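PDB 5FX8: manganese lipoxygenase, which uses a catalytic manganese ion to oxygenate linoleic and alpha-linolenic acids to 11S- and 13R-hydroperoxy fatty acids. Local coordinates for residues A[70-84]-A[326-338]. Residues are numbered along the deposited sequence; the frame is centred on the assembly and turned at random.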
loop_
_atom_site.group_PDB
_atom_site.type_symbol
_atom_site.label_atom_id
_atom_site.label_comp_id
_atom_site.label_asym_id
_atom_site.label_seq_id
_atom_site.Cartn_x
_atom_site.Cartn_y
_atom_site.Cartn_z
ATOM N N PHE A 70 -4.217 27.580 6.597
ATOM C CA PHE A 70 -3.975 26.165 6.856
ATOM C C PHE A 70 -3.951 25.957 8.363
ATOM O O PHE A 70 -2.963 26.264 9.023
ATOM C CB PHE A 70 -2.701 25.748 6.185
ATOM C CG PHE A 70 -2.366 24.314 6.304
ATOM C CD1 PHE A 70 -1.752 23.808 7.444
ATOM C CD2 PHE A 70 -2.549 23.476 5.226
ATOM C CE1 PHE A 70 -1.385 22.468 7.514
ATOM C CE2 PHE A 70 -2.191 22.148 5.295
ATOM C CZ PHE A 70 -1.605 21.643 6.436
ATOM N N LEU A 71 -5.046 25.432 8.907
ATOM C CA LEU A 71 -5.319 25.447 10.336
ATOM C C LEU A 71 -5.344 24.038 10.886
ATOM O O LEU A 71 -5.559 23.065 10.162
ATOM C CB LEU A 71 -6.650 26.144 10.636
ATOM C CG LEU A 71 -6.854 27.531 9.989
ATOM C CD1 LEU A 71 -8.219 28.069 10.242
ATOM C CD2 LEU A 71 -5.896 28.509 10.531
ATOM N N TYR A 72 -5.110 23.942 12.186
ATOM C CA TYR A 72 -5.232 22.673 12.879
ATOM C C TYR A 72 -6.698 22.412 13.158
ATOM O O TYR A 72 -7.341 23.196 13.859
ATOM C CB TYR A 72 -4.453 22.683 14.186
ATOM C CG TYR A 72 -2.984 22.854 14.032
ATOM C CD1 TYR A 72 -2.242 21.953 13.299
ATOM C CD2 TYR A 72 -2.334 23.905 14.633
ATOM C CE1 TYR A 72 -0.906 22.112 13.156
ATOM C CE2 TYR A 72 -1.021 24.063 14.498
ATOM C CZ TYR A 72 -0.309 23.167 13.757
ATOM O OH TYR A 72 1.029 23.344 13.627
ATOM N N GLY A 73 -7.218 21.303 12.643
ATOM C CA GLY A 73 -8.593 20.936 12.866
ATOM C C GLY A 73 -8.711 19.734 13.770
ATOM O O GLY A 73 -7.723 19.120 14.155
ATOM N N PRO A 74 -9.938 19.354 14.118
ATOM C CA PRO A 74 -10.112 18.182 14.974
ATOM C C PRO A 74 -9.549 16.939 14.317
ATOM O O PRO A 74 -9.445 16.841 13.095
ATOM C CB PRO A 74 -11.624 18.085 15.134
ATOM C CG PRO A 74 -12.117 19.415 14.770
ATOM C CD PRO A 74 -11.243 19.906 13.712
ATOM N N SER A 75 -9.171 15.988 15.164
ATOM C CA SER A 75 -8.723 14.691 14.713
ATOM C C SER A 75 -9.871 13.955 14.034
ATOM O O SER A 75 -10.985 13.898 14.550
ATOM C CB SER A 75 -8.191 13.915 15.911
ATOM O OG SER A 75 -7.771 12.606 15.593
ATOM N N THR A 76 -9.613 13.419 12.862
ATOM C CA THR A 76 -10.539 12.523 12.204
ATOM C C THR A 76 -9.915 11.130 12.162
ATOM O O THR A 76 -8.751 10.939 12.520
ATOM C CB THR A 76 -10.886 13.034 10.802
ATOM O OG1 THR A 76 -9.764 12.842 9.941
ATOM C CG2 THR A 76 -11.210 14.525 10.829
ATOM N N LEU A 77 -10.716 10.157 11.734
ATOM C CA LEU A 77 -10.342 8.749 11.693
ATOM C C LEU A 77 -9.850 8.267 13.050
ATOM O O LEU A 77 -8.782 7.675 13.175
ATOM C CB LEU A 77 -9.292 8.473 10.613
ATOM C CG LEU A 77 -9.309 7.032 10.046
ATOM C CD1 LEU A 77 -10.540 6.793 9.173
ATOM C CD2 LEU A 77 -8.058 6.686 9.255
ATOM N N GLY A 78 -10.640 8.523 14.077
ATOM C CA GLY A 78 -10.203 8.259 15.432
ATOM C C GLY A 78 -9.716 9.520 16.118
ATOM O O GLY A 78 -9.675 10.618 15.559
ATOM N N GLN A 79 -9.336 9.360 17.358
ATOM C CA GLN A 79 -8.963 10.506 18.146
ATOM C C GLN A 79 -7.463 10.435 18.427
ATOM O O GLN A 79 -7.030 9.931 19.460
ATOM C CB GLN A 79 -9.790 10.565 19.407
ATOM C CG GLN A 79 -9.599 11.857 20.162
ATOM C CD GLN A 79 -9.945 13.089 19.338
ATOM O OE1 GLN A 79 -10.968 13.126 18.639
ATOM N NE2 GLN A 79 -9.097 14.109 19.422
ATOM N N THR A 80 -6.670 10.972 17.506
ATOM C CA THR A 80 -5.232 11.065 17.721
ATOM C C THR A 80 -4.736 12.486 17.493
ATOM O O THR A 80 -4.524 13.249 18.431
ATOM C CB THR A 80 -4.438 10.124 16.789
ATOM O OG1 THR A 80 -4.484 10.597 15.428
ATOM C CG2 THR A 80 -4.927 8.668 16.876
ATOM N N THR A 81 -4.572 12.838 16.237
ATOM C CA THR A 81 -3.780 13.963 15.791
ATOM C C THR A 81 -4.677 14.946 15.049
ATOM O O THR A 81 -5.656 14.546 14.427
ATOM C CB THR A 81 -2.649 13.417 14.896
ATOM O OG1 THR A 81 -1.578 12.933 15.695
ATOM C CG2 THR A 81 -2.155 14.404 13.990
ATOM N N PHE A 82 -4.349 16.231 15.118
ATOM C CA PHE A 82 -5.089 17.229 14.367
ATOM C C PHE A 82 -5.004 16.933 12.873
ATOM O O PHE A 82 -3.971 16.508 12.367
ATOM C CB PHE A 82 -4.526 18.633 14.650
ATOM C CG PHE A 82 -4.668 19.103 16.085
ATOM C CD1 PHE A 82 -5.850 18.931 16.789
ATOM C CD2 PHE A 82 -3.616 19.757 16.727
ATOM C CE1 PHE A 82 -5.968 19.391 18.092
ATOM C CE2 PHE A 82 -3.739 20.204 18.043
ATOM C CZ PHE A 82 -4.904 20.018 18.714
ATOM N N TYR A 83 -6.088 17.157 12.173
ATOM C CA TYR A 83 -6.155 17.078 10.724
ATOM C C TYR A 83 -6.333 18.480 10.166
ATOM O O TYR A 83 -7.018 19.297 10.776
ATOM C CB TYR A 83 -7.312 16.182 10.273
ATOM C CG TYR A 83 -7.364 15.948 8.790
ATOM C CD1 TYR A 83 -6.619 14.940 8.200
ATOM C CD2 TYR A 83 -8.148 16.732 7.977
ATOM C CE1 TYR A 83 -6.671 14.733 6.864
ATOM C CE2 TYR A 83 -8.194 16.527 6.658
ATOM C CZ TYR A 83 -7.461 15.535 6.100
ATOM O OH TYR A 83 -7.529 15.346 4.749
ATOM N N PRO A 84 -5.685 18.811 9.055
ATOM C CA PRO A 84 -5.701 20.197 8.586
ATOM C C PRO A 84 -7.064 20.634 8.121
ATOM O O PRO A 84 -7.757 19.918 7.403
ATOM C CB PRO A 84 -4.709 20.194 7.416
ATOM C CG PRO A 84 -4.587 18.855 7.036
ATOM C CD PRO A 84 -4.735 18.022 8.269
ATOM N N TYR A 326 -2.849 13.219 2.777
ATOM C CA TYR A 326 -4.032 13.789 3.388
ATOM C C TYR A 326 -5.321 13.201 2.852
ATOM O O TYR A 326 -6.407 13.642 3.242
ATOM C CB TYR A 326 -4.014 15.283 3.206
ATOM C CG TYR A 326 -2.967 15.926 4.048
ATOM C CD1 TYR A 326 -3.025 15.831 5.419
ATOM C CD2 TYR A 326 -1.937 16.637 3.480
ATOM C CE1 TYR A 326 -2.108 16.428 6.192
ATOM C CE2 TYR A 326 -1.003 17.232 4.246
ATOM C CZ TYR A 326 -1.094 17.126 5.611
ATOM O OH TYR A 326 -0.181 17.732 6.419
ATOM N N ALA A 327 -5.209 12.220 1.975
ATOM C CA ALA A 327 -6.346 11.479 1.501
ATOM C C ALA A 327 -6.753 10.350 2.433
ATOM O O ALA A 327 -7.923 9.981 2.441
ATOM C CB ALA A 327 -6.049 10.923 0.112
ATOM N N ILE A 328 -5.846 9.828 3.255
ATOM C CA ILE A 328 -6.119 8.558 3.920
ATOM C C ILE A 328 -7.217 8.708 4.970
ATOM O O ILE A 328 -8.085 7.841 5.088
ATOM C CB ILE A 328 -4.829 7.953 4.513
ATOM C CG1 ILE A 328 -3.765 7.792 3.428
ATOM C CG2 ILE A 328 -5.099 6.583 5.111
ATOM C CD1 ILE A 328 -4.184 6.962 2.272
ATOM N N ARG A 329 -7.215 9.791 5.741
ATOM C CA ARG A 329 -8.298 9.958 6.710
ATOM C C ARG A 329 -9.662 10.203 6.047
ATOM O O ARG A 329 -10.637 9.527 6.419
ATOM C CB ARG A 329 -7.918 11.040 7.724
ATOM C CG ARG A 329 -6.786 10.597 8.629
ATOM C CD ARG A 329 -6.787 11.294 9.987
ATOM N NE ARG A 329 -5.583 12.097 10.229
ATOM C CZ ARG A 329 -5.338 12.782 11.338
ATOM N NH1 ARG A 329 -6.199 12.773 12.331
ATOM N NH2 ARG A 329 -4.229 13.472 11.448
ATOM N N PRO A 330 -9.812 11.106 5.074
ATOM C CA PRO A 330 -11.126 11.260 4.432
ATOM C C PRO A 330 -11.635 10.019 3.719
ATOM O O PRO A 330 -12.833 9.690 3.800
ATOM C CB PRO A 330 -10.877 12.390 3.437
ATOM C CG PRO A 330 -9.754 13.076 3.929
ATOM C CD PRO A 330 -8.874 12.127 4.602
ATOM N N VAL A 331 -10.762 9.350 2.968
ATOM C CA VAL A 331 -11.173 8.185 2.202
ATOM C C VAL A 331 -11.520 7.050 3.147
ATOM O O VAL A 331 -12.558 6.388 3.001
ATOM C CB VAL A 331 -10.072 7.788 1.200
ATOM C CG1 VAL A 331 -10.347 6.436 0.572
ATOM C CG2 VAL A 331 -9.938 8.839 0.124
ATOM N N GLY A 332 -10.682 6.846 4.159
ATOM C CA GLY A 332 -10.953 5.812 5.136
ATOM C C GLY A 332 -12.245 6.049 5.888
ATOM O O GLY A 332 -13.015 5.124 6.122
ATOM N N GLY A 333 -12.517 7.298 6.250
ATOM C CA GLY A 333 -13.770 7.599 6.902
ATOM C C GLY A 333 -14.979 7.413 6.013
ATOM O O GLY A 333 -16.071 7.122 6.507
ATOM N N ALA A 334 -14.818 7.586 4.705
ATOM C CA ALA A 334 -15.983 7.528 3.837
ATOM C C ALA A 334 -16.290 6.123 3.341
ATOM O O ALA A 334 -17.450 5.817 3.069
ATOM C CB ALA A 334 -15.795 8.469 2.642
ATOM N N VAL A 335 -15.299 5.249 3.200
ATOM C CA VAL A 335 -15.590 3.922 2.667
ATOM C C VAL A 335 -15.064 2.804 3.527
ATOM O O VAL A 335 -15.505 1.657 3.372
ATOM C CB VAL A 335 -15.067 3.760 1.221
ATOM C CG1 VAL A 335 -15.684 4.780 0.310
ATOM C CG2 VAL A 335 -13.599 3.872 1.178
ATOM N N LEU A 336 -14.151 3.039 4.447
ATOM C CA LEU A 336 -13.575 1.924 5.176
ATOM C C LEU A 336 -14.215 1.736 6.541
ATOM O O LEU A 336 -14.694 0.649 6.861
ATOM C CB LEU A 336 -12.063 2.134 5.315
ATOM C CG LEU A 336 -11.247 1.025 5.957
ATOM C CD1 LEU A 336 -11.605 -0.276 5.309
ATOM C CD2 LEU A 336 -9.789 1.343 5.779
ATOM N N PHE A 337 -14.264 2.793 7.344
ATOM C CA PHE A 337 -14.737 2.690 8.716
ATOM C C PHE A 337 -16.118 3.295 8.907
ATOM O O PHE A 337 -16.530 3.517 10.044
ATOM C CB PHE A 337 -13.730 3.325 9.677
ATOM C CG PHE A 337 -12.391 2.695 9.626
ATOM C CD1 PHE A 337 -12.194 1.424 10.115
ATOM C CD2 PHE A 337 -11.317 3.364 9.066
ATOM C CE1 PHE A 337 -10.950 0.841 10.055
ATOM C CE2 PHE A 337 -10.074 2.784 9.009
ATOM C CZ PHE A 337 -9.893 1.527 9.498
ATOM N N ASN A 338 -16.842 3.560 7.818
ATOM C CA ASN A 338 -18.228 3.974 7.885
ATOM C C ASN A 338 -19.129 2.790 8.220
ATOM O O ASN A 338 -18.759 1.632 8.021
ATOM C CB ASN A 338 -18.653 4.590 6.563
ATOM C CG ASN A 338 -18.500 3.634 5.412
ATOM O OD1 ASN A 338 -17.393 3.240 5.090
ATOM N ND2 ASN A 338 -19.605 3.249 4.790
#
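Leu-77 and Arg-329 bring the backbones closest, their CA atoms 5.5 Å apart, where the loop closing the antiparallel hairpin of strands 71-73 and 83-85 lies against the first turns of helix 328-336. Arg-329, bent at its third torsion (chi3 -118°), sends its guanidinium into this loop. NH1 donates two nearly straight hydrogen bonds, to Thr-76 O at 3.1 Å and to Thr-81 O at 2.8 Å; both carbonyl oxygens lie close to the guanidinium plane, so the two bonds tie together the limbs of the loop and help fix the group's rotation. NH2 adds a weak bond to Phe-82 O, and NE makes a salt bridge with Glu-298 of helix 268-305, which probably balances much of the buried charge. Tyr-83 runs antiparallel alongside the arginine side chain, its CB over one guanidinium face and its ring plane turned 78° from it. With CG anti to the backbone N (chi1 -175°), the ring reaches Pro-330 and the Tyr-326 carbonyl, at which its hydroxyl points, though the bond between them is doubtful. Pro-84 CG packs 3.6 Å from Tyr-326 CE1, while the Tyr-326 hydroxyl turns to His-301. At the far end Leu-77 lays CB against the arginine methylenes and pushes CD1 along Gly-332 and Gly-333 to Phe-337 CD2, 3.5 Å away. The contact joins the loop of a beta-hairpin to helix 328-336 through a buried arginine, beside the metal centre of the lipoxygenase fold: Ile-328, next to Arg-329, has its side chain about 5 Å from the catalytic manganese and about 3 Å from that of its ligand His-294.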